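Local coordinates for protein beta-n-acetylhexosaminidase (Streptococcus pneumoniae, PDB 4AZI) that hydrolyses terminal beta-linked N-acetylhexosamine residues from glycans as a family 20 glycoside hydrolase module of the pneumococcal exo-beta-D-N-acetylglucosaminidase StrH, at residues Tyr270-Ile282 / Ala297-Ala310. The protein carries 2 engineered substitutions. Residues are numbered along the deposited sequence; the frame is centred on the assembly and turned at random.
With OAN (O-(2-acetamido-2-deoxy D-glucopyranosylidene) amino-N-phenylcarbamate), chain C.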
loop_
_atom_site.group_PDB
_atom_site.type_symbol
_atom_site.label_atom_id
_atom_site.label_comp_id
_atom_site.label_asym_id
_atom_site.label_seq_id
_atom_site.Cartn_x
_atom_site.Cartn_y
_atom_site.Cartn_z
ATOM N N TYR A 270 11.051 -7.290 14.255
ATOM C CA TYR A 270 10.149 -6.660 13.279
ATOM C C TYR A 270 8.667 -6.854 13.585
ATOM O O TYR A 270 8.278 -7.850 14.190
ATOM C CB TYR A 270 10.453 -7.147 11.865
ATOM C CG TYR A 270 11.705 -6.550 11.276
ATOM C CD1 TYR A 270 11.763 -5.200 10.972
ATOM C CD2 TYR A 270 12.833 -7.333 11.026
ATOM C CE1 TYR A 270 12.890 -4.635 10.418
ATOM C CE2 TYR A 270 13.981 -6.772 10.481
ATOM C CZ TYR A 270 13.995 -5.415 10.179
ATOM O OH TYR A 270 15.103 -4.818 9.638
ATOM N N LYS A 271 7.852 -5.884 13.169
ATOM C CA LYS A 271 6.396 -6.001 13.231
ATOM C C LYS A 271 5.845 -6.115 11.818
ATOM O O LYS A 271 6.438 -5.582 10.886
ATOM C CB LYS A 271 5.795 -4.790 13.932
ATOM C CG LYS A 271 6.166 -4.704 15.402
ATOM C CD LYS A 271 6.526 -3.289 15.800
ATOM C CE LYS A 271 5.301 -2.489 16.223
ATOM N NZ LYS A 271 4.837 -2.809 17.604
ATOM N N PHE A 272 4.715 -6.803 11.670
ATOM C CA PHE A 272 4.217 -7.180 10.351
ATOM C C PHE A 272 2.877 -6.560 10.032
ATOM O O PHE A 272 2.020 -6.468 10.903
ATOM C CB PHE A 272 4.070 -8.714 10.242
ATOM C CG PHE A 272 5.356 -9.472 10.428
ATOM C CD1 PHE A 272 6.345 -9.443 9.451
ATOM C CD2 PHE A 272 5.567 -10.239 11.567
ATOM C CE1 PHE A 272 7.522 -10.148 9.604
ATOM C CE2 PHE A 272 6.746 -10.947 11.729
ATOM C CZ PHE A 272 7.726 -10.901 10.745
ATOM N N LEU A 273 2.709 -6.143 8.782
ATOM C CA LEU A 273 1.391 -5.965 8.198
ATOM C C LEU A 273 1.169 -7.197 7.315
ATOM O O LEU A 273 1.884 -7.383 6.319
ATOM C CB LEU A 273 1.297 -4.671 7.383
ATOM C CG LEU A 273 -0.048 -4.434 6.649
ATOM C CD1 LEU A 273 -1.226 -4.372 7.621
ATOM C CD2 LEU A 273 -0.010 -3.188 5.773
ATOM N N ASN A 274 0.223 -8.053 7.725
ATOM C CA ASN A 274 -0.025 -9.350 7.063
ATOM C C ASN A 274 -0.636 -9.167 5.674
ATOM O O ASN A 274 -1.840 -8.985 5.530
ATOM C CB ASN A 274 -0.902 -10.251 7.949
ATOM C CG ASN A 274 -1.136 -11.642 7.357
ATOM O OD1 ASN A 274 -0.508 -12.043 6.373
ATOM N ND2 ASN A 274 -2.048 -12.387 7.971
ATOM N N THR A 275 0.223 -9.234 4.665
ATOM C CA THR A 275 -0.121 -8.918 3.292
ATOM C C THR A 275 -0.084 -10.197 2.462
ATOM O O THR A 275 0.542 -10.260 1.401
ATOM C CB THR A 275 0.873 -7.873 2.756
ATOM O OG1 THR A 275 0.921 -6.777 3.681
ATOM C CG2 THR A 275 0.473 -7.347 1.377
ATOM N N ASN A 276 -0.772 -11.222 2.962
ATOM C CA ASN A 276 -0.643 -12.576 2.427
ATOM C C ASN A 276 -0.923 -12.656 0.946
ATOM O O ASN A 276 -1.970 -12.206 0.498
ATOM C CB ASN A 276 -1.578 -13.522 3.169
ATOM C CG ASN A 276 -1.064 -14.935 3.188
ATOM O OD1 ASN A 276 -0.592 -15.446 2.180
ATOM N ND2 ASN A 276 -1.133 -15.571 4.351
ATOM N N GLY A 277 0.025 -13.210 0.194
ATOM C CA GLY A 277 -0.159 -13.503 -1.231
ATOM C C GLY A 277 -1.423 -14.310 -1.513
ATOM O O GLY A 277 -1.968 -14.273 -2.618
ATOM N N ASP A 278 -1.906 -15.020 -0.499
ATOM C CA ASP A 278 -3.159 -15.775 -0.599
ATOM C C ASP A 278 -4.331 -14.886 -1.016
ATOM O O ASP A 278 -5.273 -15.346 -1.655
ATOM C CB ASP A 278 -3.472 -16.445 0.750
ATOM C CG ASP A 278 -2.625 -17.682 1.011
ATOM O OD1 ASP A 278 -1.834 -18.077 0.121
ATOM O OD2 ASP A 278 -2.748 -18.260 2.114
ATOM N N TRP A 279 -4.266 -13.609 -0.643
ATOM C CA TRP A 279 -5.345 -12.658 -0.929
ATOM C C TRP A 279 -5.121 -11.772 -2.148
ATOM O O TRP A 279 -5.847 -10.792 -2.341
ATOM C CB TRP A 279 -5.655 -11.818 0.322
ATOM C CG TRP A 279 -5.927 -12.649 1.564
ATOM C CD1 TRP A 279 -6.713 -13.790 1.664
ATOM C CD2 TRP A 279 -5.428 -12.414 2.930
ATOM N NE1 TRP A 279 -6.718 -14.274 2.952
ATOM C CE2 TRP A 279 -5.973 -13.494 3.760
ATOM C CE3 TRP A 279 -4.602 -11.460 3.522
ATOM C CZ2 TRP A 279 -5.694 -13.592 5.123
ATOM C CZ3 TRP A 279 -4.325 -11.571 4.893
ATOM C CH2 TRP A 279 -4.869 -12.606 5.674
ATOM N N TYR A 280 -4.132 -12.103 -2.981
ATOM C CA TYR A 280 -3.814 -11.313 -4.184
ATOM C C TYR A 280 -4.844 -11.539 -5.302
ATOM O O TYR A 280 -5.280 -12.669 -5.522
ATOM C CB TYR A 280 -2.426 -11.690 -4.720
ATOM C CG TYR A 280 -1.232 -11.034 -4.043
ATOM C CD1 TYR A 280 -1.371 -10.318 -2.850
ATOM C CD2 TYR A 280 0.044 -11.149 -4.593
ATOM C CE1 TYR A 280 -0.272 -9.726 -2.230
ATOM C CE2 TYR A 280 1.144 -10.562 -3.983
ATOM C CZ TYR A 280 0.982 -9.841 -2.812
ATOM O OH TYR A 280 2.079 -9.248 -2.207
ATOM N N TYR A 281 -5.213 -10.470 -6.005
ATOM C CA TYR A 281 -5.988 -10.577 -7.253
ATOM C C TYR A 281 -5.426 -9.653 -8.327
ATOM O O TYR A 281 -5.273 -8.454 -8.091
ATOM C CB TYR A 281 -7.475 -10.267 -7.048
ATOM C CG TYR A 281 -8.252 -10.203 -8.360
ATOM C CD1 TYR A 281 -8.268 -11.293 -9.241
ATOM C CD2 TYR A 281 -8.951 -9.047 -8.732
ATOM C CE1 TYR A 281 -8.958 -11.236 -10.444
ATOM C CE2 TYR A 281 -9.652 -8.982 -9.936
ATOM C CZ TYR A 281 -9.653 -10.083 -10.787
ATOM O OH TYR A 281 -10.342 -10.037 -11.985
ATOM N N ILE A 282 -5.123 -10.224 -9.495
ATOM C CA ILE A 282 -4.663 -9.463 -10.659
ATOM C C ILE A 282 -5.877 -9.230 -11.545
ATOM O O ILE A 282 -6.560 -10.188 -11.923
ATOM C CB ILE A 282 -3.561 -10.225 -11.448
ATOM C CG1 ILE A 282 -2.295 -10.402 -10.591
ATOM C CG2 ILE A 282 -3.222 -9.510 -12.753
ATOM C CD1 ILE A 282 -1.363 -11.501 -11.082
ATOM N N ALA A 297 -8.687 -16.251 -4.824
ATOM C CA ALA A 297 -8.559 -15.119 -3.900
ATOM C C ALA A 297 -9.767 -15.067 -2.971
ATOM O O ALA A 297 -9.624 -14.948 -1.747
ATOM C CB ALA A 297 -8.410 -13.810 -4.663
ATOM N N ILE A 298 -10.953 -15.166 -3.560
ATOM C CA ILE A 298 -12.204 -15.191 -2.804
ATOM C C ILE A 298 -12.268 -16.361 -1.819
ATOM O O ILE A 298 -12.662 -16.168 -0.659
ATOM C CB ILE A 298 -13.437 -15.143 -3.737
ATOM C CG1 ILE A 298 -13.531 -13.751 -4.370
ATOM C CG2 ILE A 298 -14.709 -15.478 -2.960
ATOM C CD1 ILE A 298 -14.521 -13.620 -5.512
ATOM N N GLU A 299 -11.888 -17.555 -2.285
ATOM C CA GLU A 299 -11.798 -18.746 -1.433
ATOM C C GLU A 299 -10.886 -18.468 -0.242
ATOM O O GLU A 299 -11.279 -18.677 0.907
ATOM C CB GLU A 299 -11.276 -19.962 -2.222
ATOM C CG GLU A 299 -11.316 -21.277 -1.446
ATOM C CD GLU A 299 -10.536 -22.400 -2.119
ATOM O OE1 GLU A 299 -9.870 -22.142 -3.143
ATOM O OE2 GLU A 299 -10.578 -23.546 -1.618
ATOM N N ASN A 300 -9.687 -17.963 -0.527
ATOM C CA ASN A 300 -8.655 -17.742 0.504
ATOM C C ASN A 300 -9.002 -16.714 1.585
ATOM O O ASN A 300 -8.444 -16.772 2.688
ATOM C CB ASN A 300 -7.300 -17.388 -0.126
ATOM C CG ASN A 300 -6.700 -18.533 -0.921
ATOM O OD1 ASN A 300 -5.976 -18.303 -1.887
ATOM N ND2 ASN A 300 -6.972 -19.766 -0.506
ATOM N N THR A 301 -9.897 -15.774 1.284
ATOM C CA THR A 301 -10.367 -14.832 2.310
ATOM C C THR A 301 -11.025 -15.559 3.480
ATOM O O THR A 301 -11.058 -15.039 4.595
ATOM C CB THR A 301 -11.348 -13.768 1.777
ATOM O OG1 THR A 301 -12.542 -14.397 1.281
ATOM C CG2 THR A 301 -10.700 -12.915 0.695
ATOM N N GLY A 302 -11.546 -16.753 3.214
ATOM C CA GLY A 302 -12.076 -17.628 4.252
ATOM C C GLY A 302 -11.073 -18.656 4.740
ATOM O O GLY A 302 -10.958 -18.887 5.938
ATOM N N LYS A 303 -10.339 -19.253 3.802
ATOM C CA LYS A 303 -9.448 -20.392 4.071
ATOM C C LYS A 303 -8.169 -20.042 4.834
ATOM O O LYS A 303 -7.720 -20.814 5.677
ATOM C CB LYS A 303 -9.085 -21.086 2.754
ATOM C CG LYS A 303 -8.961 -22.599 2.842
ATOM C CD LYS A 303 -9.264 -23.232 1.486
ATOM C CE LYS A 303 -9.638 -24.699 1.632
ATOM N N THR A 304 -7.574 -18.895 4.522
ATOM C CA THR A 304 -6.382 -18.424 5.228
ATOM C C THR A 304 -6.822 -17.561 6.404
ATOM O O THR A 304 -7.576 -16.619 6.203
ATOM C CB THR A 304 -5.490 -17.580 4.302
ATOM O OG1 THR A 304 -5.196 -18.326 3.116
ATOM C CG2 THR A 304 -4.182 -17.190 5.006
ATOM N N PRO A 305 -6.353 -17.873 7.637
ATOM C CA PRO A 305 -6.753 -17.029 8.767
ATOM C C PRO A 305 -6.227 -15.590 8.681
ATOM O O PRO A 305 -5.176 -15.334 8.075
ATOM C CB PRO A 305 -6.180 -17.768 9.979
ATOM C CG PRO A 305 -6.100 -19.197 9.543
ATOM C CD PRO A 305 -5.703 -19.118 8.091
ATOM N N PHE A 306 -6.983 -14.664 9.269
ATOM C CA PHE A 306 -6.691 -13.223 9.231
ATOM C C PHE A 306 -5.286 -12.944 9.744
ATOM O O PHE A 306 -4.577 -12.095 9.204
ATOM C CB PHE A 306 -7.723 -12.470 10.088
ATOM C CG PHE A 306 -7.517 -10.976 10.151
ATOM C CD1 PHE A 306 -8.089 -10.143 9.204
ATOM C CD2 PHE A 306 -6.780 -10.401 11.189
ATOM C CE1 PHE A 306 -7.923 -8.762 9.274
ATOM C CE2 PHE A 306 -6.606 -9.025 11.261
ATOM C CZ PHE A 306 -7.184 -8.204 10.304
ATOM N N ASN A 307 -4.900 -13.656 10.793
ATOM C CA ASN A 307 -3.595 -13.474 11.408
ATOM C C ASN A 307 -2.488 -14.353 10.815
ATOM O O ASN A 307 -1.339 -14.281 11.265
ATOM C CB ASN A 307 -3.685 -13.694 12.930
ATOM C CG ASN A 307 -4.356 -12.532 13.658
ATOM O OD1 ASN A 307 -4.262 -11.377 13.241
ATOM N ND2 ASN A 307 -5.031 -12.839 14.767
ATOM N N GLN A 308 -2.805 -15.170 9.808
ATOM C CA GLN A 308 -1.798 -16.116 9.311
ATOM C C GLN A 308 -0.787 -15.487 8.352
ATOM O O GLN A 308 -1.141 -15.065 7.266
ATOM C CB GLN A 308 -2.455 -17.341 8.688
ATOM C CG GLN A 308 -1.461 -18.344 8.147
ATOM C CD GLN A 308 -2.096 -19.688 7.881
ATOM O OE1 GLN A 308 -2.553 -20.364 8.804
ATOM N NE2 GLN A 308 -2.116 -20.090 6.612
ATOM N N LEU A 309 0.476 -15.426 8.761
ATOM C CA LEU A 309 1.526 -14.933 7.872
ATOM C C LEU A 309 1.873 -16.016 6.854
ATOM O O LEU A 309 1.793 -17.209 7.162
ATOM C CB LEU A 309 2.760 -14.486 8.662
ATOM C CG LEU A 309 2.561 -13.200 9.479
ATOM C CD1 LEU A 309 3.494 -13.158 10.671
ATOM C CD2 LEU A 309 2.742 -11.962 8.618
ATOM N N ALA A 310 2.225 -15.599 5.639
ATOM C CA ALA A 310 2.576 -16.538 4.565
ATOM C C ALA A 310 3.717 -17.448 4.996
ATOM O O ALA A 310 4.640 -16.998 5.664
ATOM C CB ALA A 310 2.946 -15.779 3.298
HETATM C CAH OAN C . 5.234 -7.388 -3.287
HETATM C CAG OAN C . 4.506 -8.013 -4.486
HETATM O OAN OAN C . 3.453 -8.613 -4.321
HETATM N NAI OAN C . 5.108 -7.859 -5.667
HETATM C CAB OAN C . 4.584 -8.364 -6.954
HETATM C CAC OAN C . 3.567 -7.371 -7.519
HETATM O OAJ OAN C . 4.262 -6.319 -8.203
HETATM C CAD OAN C . 2.601 -8.055 -8.475
HETATM O OAK OAN C . 1.715 -7.061 -8.970
HETATM C CAE OAN C . 1.803 -9.123 -7.712
HETATM C CAF OAN C . 0.823 -9.927 -8.571
HETATM O OAM OAN C . 1.532 -10.711 -9.536
HETATM O OAL OAN C . 2.656 -10.068 -7.010
HETATM C CAA OAN C . 3.980 -9.778 -6.825
HETATM N NAY OAN C . 4.765 -10.785 -6.505
HETATM O OAQ OAN C . 4.165 -12.006 -6.413
HETATM C CAP OAN C . 4.973 -13.058 -6.744
HETATM O OAR OAN C . 4.551 -14.210 -6.628
HETATM N NAO OAN C . 6.201 -12.757 -7.192
HETATM C CAS OAN C . 7.149 -13.647 -7.525
HETATM C CAT OAN C . 8.414 -13.499 -6.957
HETATM C CAU OAN C . 9.439 -14.392 -7.269
HETATM C CAV OAN C . 9.202 -15.443 -8.153
HETATM C CAW OAN C . 7.935 -15.599 -8.731
HETATM C CAX OAN C . 6.908 -14.702 -8.422
HETATM O O HOH W 1 1.871 -12.957 5.034
HETATM O O HOH W 2 -0.846 -18.584 4.255
#
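With CG anti to the backbone N in both Asn274 (chi1 -177°) and Asn276, the two amides reach across to the chain that follows helix 294-303. Asn274 ND2 is shared between two carbonyls of the Pro305-Gln308 type I turn, Phe306 O at 2.8 Å and Gln308 O at 2.9 Å, both bonds weak and bent. Gln308 O takes a further bond from Asn276 ND2, with the donor tilted from the Gln308 carbonyl plane. The other end of the Asn276 amide faces back into its own segment, where OD1 accepts from Asp278 N and closes an Asx turn. Asp278 OD2 then receives the hydroxyl of Thr304 on its anti side, OG1 to OD2 2.6 Å, while a water ties this carboxylate to Asn276 ND2 and Gln308 NE2; Gln308 OE1 bonds to Tyr314 N.

Trp279 lies edge-on to the helix end. Its NE1 gives a 3.0 Å bond to Asn300 O, which lies in the indole plane; Thr304 N reaches the same oxygen from the opposite face of the carbonyl. Farther along the rim, CZ2 and CH2 run beside the carbonyls of Pro305 and Phe306, and Asn276 CB sits over one indole face, offset toward the rim. Beyond the amides, Leu309 CD1 packs at 3.7 Å from Phe272 CD2.

These contacts join the seventh TIM-barrel strand and its break to the end of helix 294-303 and the chain leading toward strand 321-329. Tyr280, next in sequence to Trp279, lines the inhibitor pocket; its OH donates to the acetamido oxygen, OAN, at 2.6 Å. Beside it, amide and indole N-H groups meet three backbone carbonyls, and the carboxylate takes the Thr304 hydroxyl.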